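Local coordinates for protein putative oxidoreductase (PDB 3C1A) that is a putative NAD(P)-dependent oxidoreductase with a Rossmann fold and a GFO/IDH/MocA-type C-terminal domain, its substrate unknown, at residues A[14-19]-A[75-80]; A[150-155]-A[261-266]. One frame throughout, in Å; residues are numbered along the deposited sequence.

Contact 1 (A[14-19]-A[75-80]); sequences ALIGAG and IATPPA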
loop_
_atom_site.group_PDB
_atom_site.type_symbol
_atom_site.label_atom_id
_atom_site.label_comp_id
_atom_site.label_asym_id
_atom_site.label_seq_id
_atom_site.Cartn_x
_atom_site.Cartn_y
_atom_site.Cartn_z
ATOM N N ALA A 14 -18.695 -2.560 -3.804
ATOM C CA ALA A 14 -18.802 -3.866 -3.183
ATOM C C ALA A 14 -17.422 -4.289 -2.677
ATOM O O ALA A 14 -16.398 -3.867 -3.215
ATOM C CB ALA A 14 -19.366 -4.888 -4.165
ATOM N N LEU A 15 -17.407 -5.106 -1.626
ATOM C CA LEU A 15 -16.169 -5.548 -1.009
ATOM C C LEU A 15 -16.067 -7.071 -1.051
ATOM O O LEU A 15 -17.031 -7.806 -0.698
ATOM C CB LEU A 15 -16.118 -5.038 0.430
ATOM C CG LEU A 15 -14.977 -5.494 1.347
ATOM C CD1 LEU A 15 -13.642 -5.078 0.761
ATOM C CD2 LEU A 15 -15.177 -4.917 2.748
ATOM N N ILE A 16 -14.943 -7.558 -1.564
ATOM C CA ILE A 16 -14.699 -8.962 -1.562
ATOM C C ILE A 16 -13.552 -9.098 -0.558
ATOM O O ILE A 16 -12.445 -8.602 -0.804
ATOM C CB ILE A 16 -14.353 -9.531 -2.943
ATOM C CG1 ILE A 16 -15.531 -9.309 -3.914
ATOM C CG2 ILE A 16 -13.991 -10.996 -2.790
ATOM C CD1 ILE A 16 -15.189 -9.454 -5.371
ATOM N N GLY A 17 -13.842 -9.722 0.581
ATOM C CA GLY A 17 -12.896 -9.813 1.695
ATOM C C GLY A 17 -12.697 -11.231 2.154
ATOM O O GLY A 17 -13.628 -12.026 2.144
ATOM N N ALA A 18 -11.474 -11.569 2.537
ATOM C CA ALA A 18 -11.198 -12.861 3.159
ATOM C C ALA A 18 -10.039 -12.695 4.123
ATOM O O ALA A 18 -9.096 -11.946 3.847
ATOM C CB ALA A 18 -10.872 -13.911 2.104
ATOM N N GLY A 19 -10.138 -13.366 5.269
ATOM C CA GLY A 19 -9.063 -13.386 6.256
ATOM C C GLY A 19 -8.969 -12.104 7.053
ATOM O O GLY A 19 -9.993 -11.532 7.453
ATOM N N ILE A 75 -11.014 -5.309 -3.580
ATOM C CA ILE A 75 -10.535 -6.660 -3.421
ATOM C C ILE A 75 -9.525 -6.679 -2.232
ATOM O O ILE A 75 -8.373 -6.247 -2.354
ATOM C CB ILE A 75 -9.935 -7.200 -4.792
ATOM C CG1 ILE A 75 -11.033 -7.225 -5.870
ATOM C CG2 ILE A 75 -9.368 -8.560 -4.633
ATOM C CD1 ILE A 75 -10.501 -7.295 -7.305
ATOM N N ALA A 76 -9.996 -7.169 -1.082
ATOM C CA ALA A 76 -9.205 -7.288 0.134
ATOM C C ALA A 76 -9.110 -8.771 0.557
ATOM O O ALA A 76 -9.544 -9.158 1.626
ATOM C CB ALA A 76 -9.820 -6.419 1.204
ATOM N N THR A 77 -8.569 -9.598 -0.336
ATOM C CA THR A 77 -8.412 -11.035 -0.138
ATOM C C THR A 77 -6.892 -11.358 0.000
ATOM O O THR A 77 -6.056 -10.484 -0.210
ATOM C CB THR A 77 -9.048 -11.839 -1.332
ATOM O OG1 THR A 77 -8.419 -11.485 -2.568
ATOM C CG2 THR A 77 -10.566 -11.599 -1.456
ATOM N N PRO A 78 -6.525 -12.618 0.348
ATOM C CA PRO A 78 -5.095 -12.918 0.377
ATOM C C PRO A 78 -4.520 -12.642 -1.009
ATOM O O PRO A 78 -5.226 -12.827 -2.006
ATOM C CB PRO A 78 -5.060 -14.417 0.718
ATOM C CG PRO A 78 -6.331 -14.622 1.509
ATOM C CD PRO A 78 -7.326 -13.785 0.741
ATOM N N PRO A 79 -3.262 -12.193 -1.089
ATOM C CA PRO A 79 -2.735 -11.713 -2.370
ATOM C C PRO A 79 -2.642 -12.742 -3.463
ATOM O O PRO A 79 -2.779 -12.372 -4.606
ATOM C CB PRO A 79 -1.332 -11.194 -2.026
ATOM C CG PRO A 79 -1.127 -11.427 -0.590
ATOM C CD PRO A 79 -2.275 -12.121 -0.002
ATOM N N ALA A 80 -2.421 -14.015 -3.122
ATOM C CA ALA A 80 -2.418 -15.099 -4.106
ATOM C C ALA A 80 -3.754 -15.188 -4.872
ATOM O O ALA A 80 -3.783 -15.692 -5.942
ATOM C CB ALA A 80 -2.114 -16.447 -3.447
#
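The flat groups that meet between Ile16-Ala18 and Ala76-Thr77 are peptide groups of the two backbones, linked by two hydrogen bonds. Ala76 N donates to Ile16 O at 2.9 Å. Ala76 O in turn accepts from Ala18 N at 3.2 Å, and the same oxygen receives a CA-H...O contact from Gly17 CA at 3.4 Å. One N-H bond, supplemented by that CA-H...O contact, thus holds this oxygen just where the strands stop. These are parallel strands 11-17 and 72-76, the first and fourth strands of the Rossmann sheet, adjacent in its centre. Gly17-Ala18-Gly19 opens a glycine-rich turn, which in relatives holds the dinucleotide phosphates. One face of the sheet carries Ile16 and Ile75, which pack on Ile85 of helix 82-91. On the face of Ala76, Leu15 CD1 reaches Ala76 CB at 4.1 Å, where Tyr25 of helix 25-31 touches both side chains. Just past the end of strand 72-76, Thr77 CG2 lies beside Ile16 CG2 at 3.7 Å, the two side chains pointing the same way. With its chi1 at 60°, Thr77 sets this methyl anti to the carbonyl carbon and leaves OG1 for a hydrogen bond with Thr81 OG1. Ala18 CB meets the Pro78 ring at CD, 3.8 Å away.

Contact 2 (A[150-155]-A[261-266]); sequences AVRSEA and DGNWPV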
loop_
_atom_site.group_PDB
_atom_site.type_symbol
_atom_site.label_atom_id
_atom_site.label_comp_id
_atom_site.label_asym_id
_atom_site.label_seq_id
_atom_site.Cartn_x
_atom_site.Cartn_y
_atom_site.Cartn_z
ATOM N N ALA A 150 20.180 10.097 -0.287
ATOM C CA ALA A 150 19.856 8.823 0.323
ATOM C C ALA A 150 18.436 8.810 0.809
ATOM O O ALA A 150 17.869 9.855 1.117
ATOM C CB ALA A 150 20.783 8.523 1.489
ATOM N N VAL A 151 17.913 7.588 0.912
ATOM C CA VAL A 151 16.596 7.319 1.449
ATOM C C VAL A 151 16.700 6.108 2.368
ATOM O O VAL A 151 17.353 5.109 2.037
ATOM C CB VAL A 151 15.613 7.031 0.324
ATOM C CG1 VAL A 151 14.298 6.629 0.875
ATOM C CG2 VAL A 151 15.488 8.223 -0.618
ATOM N N ARG A 152 16.062 6.205 3.533
ATOM C CA ARG A 152 15.935 5.026 4.348
ATOM C C ARG A 152 14.596 4.909 5.043
ATOM O O ARG A 152 13.938 5.917 5.375
ATOM C CB ARG A 152 17.075 4.985 5.362
ATOM C CG ARG A 152 16.732 5.549 6.689
ATOM C CD ARG A 152 17.963 5.601 7.574
ATOM N NE ARG A 152 18.216 4.321 8.199
ATOM C CZ ARG A 152 19.185 4.097 9.070
ATOM N NH1 ARG A 152 20.090 5.039 9.359
ATOM N NH2 ARG A 152 19.301 2.892 9.602
ATOM N N SER A 153 14.163 3.671 5.246
ATOM C CA SER A 153 12.934 3.416 6.008
ATOM C C SER A 153 13.097 2.218 6.924
ATOM O O SER A 153 13.976 1.370 6.721
ATOM C CB SER A 153 11.741 3.203 5.077
ATOM O OG SER A 153 11.913 2.027 4.295
ATOM N N GLU A 154 12.240 2.191 7.937
ATOM C CA GLU A 154 12.164 1.114 8.912
ATOM C C GLU A 154 10.707 0.860 9.324
ATOM O O GLU A 154 9.955 1.807 9.747
ATOM C CB GLU A 154 12.963 1.504 10.157
ATOM C CG GLU A 154 13.151 0.382 11.130
ATOM C CD GLU A 154 14.010 0.825 12.292
ATOM O OE1 GLU A 154 13.549 1.642 13.101
ATOM O OE2 GLU A 154 15.165 0.385 12.357
ATOM N N ALA A 155 10.331 -0.417 9.240
ATOM C CA ALA A 155 9.015 -0.925 9.661
ATOM C C ALA A 155 9.250 -2.069 10.630
ATOM O O ALA A 155 9.920 -3.039 10.306
ATOM C CB ALA A 155 8.212 -1.433 8.482
ATOM N N ASP A 261 25.915 11.243 6.794
ATOM C CA ASP A 261 26.030 9.855 7.323
ATOM C C ASP A 261 24.823 8.925 7.094
ATOM O O ASP A 261 24.939 7.696 7.267
ATOM C CB ASP A 261 26.395 9.849 8.812
ATOM C CG ASP A 261 25.362 10.557 9.683
ATOM O OD1 ASP A 261 24.155 10.466 9.395
ATOM O OD2 ASP A 261 25.751 11.194 10.679
ATOM N N GLY A 262 23.671 9.478 6.719
ATOM C CA GLY A 262 22.492 8.645 6.527
ATOM C C GLY A 262 21.896 8.051 7.791
ATOM O O GLY A 262 21.053 7.178 7.716
ATOM N N ASN A 263 22.317 8.543 8.952
ATOM C CA ASN A 263 21.795 8.114 10.213
ATOM C C ASN A 263 20.505 8.841 10.490
ATOM O O ASN A 263 20.310 9.941 10.033
ATOM C CB ASN A 263 22.770 8.460 11.353
ATOM C CG ASN A 263 23.947 7.501 11.459
ATOM O OD1 ASN A 263 23.918 6.368 10.956
ATOM N ND2 ASN A 263 24.992 7.956 12.143
ATOM N N TRP A 264 19.649 8.229 11.290
ATOM C CA TRP A 264 18.430 8.871 11.715
ATOM C C TRP A 264 18.731 10.162 12.452
ATOM O O TRP A 264 19.466 10.156 13.442
ATOM C CB TRP A 264 17.649 7.962 12.651
ATOM C CG TRP A 264 17.140 6.751 12.031
ATOM C CD1 TRP A 264 17.578 5.496 12.252
ATOM C CD2 TRP A 264 16.059 6.643 11.095
ATOM N NE1 TRP A 264 16.852 4.603 11.506
ATOM C CE2 TRP A 264 15.904 5.282 10.797
ATOM C CE3 TRP A 264 15.206 7.570 10.483
ATOM C CZ2 TRP A 264 14.944 4.817 9.920
ATOM C CZ3 TRP A 264 14.253 7.104 9.616
ATOM C CH2 TRP A 264 14.140 5.735 9.332
ATOM N N PRO A 265 18.165 11.272 11.987
ATOM C CA PRO A 265 18.299 12.484 12.769
ATOM C C PRO A 265 17.908 12.329 14.229
ATOM O O PRO A 265 16.837 11.815 14.540
ATOM C CB PRO A 265 17.364 13.453 12.051
ATOM C CG PRO A 265 17.400 12.991 10.645
ATOM C CD PRO A 265 17.429 11.518 10.736
ATOM N N VAL A 266 18.789 12.789 15.112
ATOM C CA VAL A 266 18.475 12.941 16.524
ATOM C C VAL A 266 18.027 14.377 16.746
ATOM O O VAL A 266 18.537 15.299 16.108
ATOM C CB VAL A 266 19.703 12.642 17.420
ATOM C CG1 VAL A 266 19.297 12.642 18.900
ATOM C CG2 VAL A 266 20.337 11.317 17.034
HETATM O O HOH W 1 16.897 1.415 10.776
HETATM O O HOH W 2 21.225 5.656 12.545
#
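Arg152, on strand 148-158 of the large mixed sheet in the C-terminal part of the chain, and Trp264, in the loop between strands 254-256 and 270-271, form a cation-pi stack that lays this loop across the sheet. The guanidinium lies nearly flat on the indole, planes 23° apart, with Arg152 CZ 3.4 Å from Trp264 NE1. It sits off-centre over the five-membered ring, while Arg152 CG makes a CH-pi contact with the six-membered ring of Trp264, 3.9 Å from its centroid, so the arginine spans both rings. A bend at chi3 (-82°) turns the guanidinium over the pyrrole end. From there Arg152 NH1 donates to Gly262 O at 2.9 Å, a bent bond (N-H...O 143°), and Asn263 CA closes up against the guanidinium edge. Asn263 N is itself held by Asp261 OD1 at 2.7 Å in an Asx turn. Glu154 CB touches Trp264 CZ2 at 3.9 Å. A water in the plane of the indole, at its edge, accepts from Trp264 NE1, donates to Glu154 OE2 at 2.6 Å and takes a weak bond from Arg152 NH2. The Glu154 carboxylate also forms salt bridges with Arg223 and Arg233, and Arg233 makes a second cation-pi contact with Trp264. Glu154, already engaged by those two arginines, can probably offset the charge of Arg152 only in part, leaving the indole face and the Gly262 carbonyl as its direct partners across this contact.

How the contacts relate
The two contacts follow one another along the chain, with the chain's centre lying between them, their own centres 34 Å apart and their nearest atoms about 16 Å apart. They share no strand, helix or sheet. Contact 1 joins central strands of the six-stranded parallel Rossmann sheet, at the ends where the dinucleotide site is expected. Contact 2 belongs to the mixed sheet that follows, where a late loop folds back over the early strand 148-158. Together they sample the two-part build of the GFO/IDH/MocA family: one contact pairs strands in the presumed cofactor-binding part, the other holds a loop to the sheet of the C-terminal part.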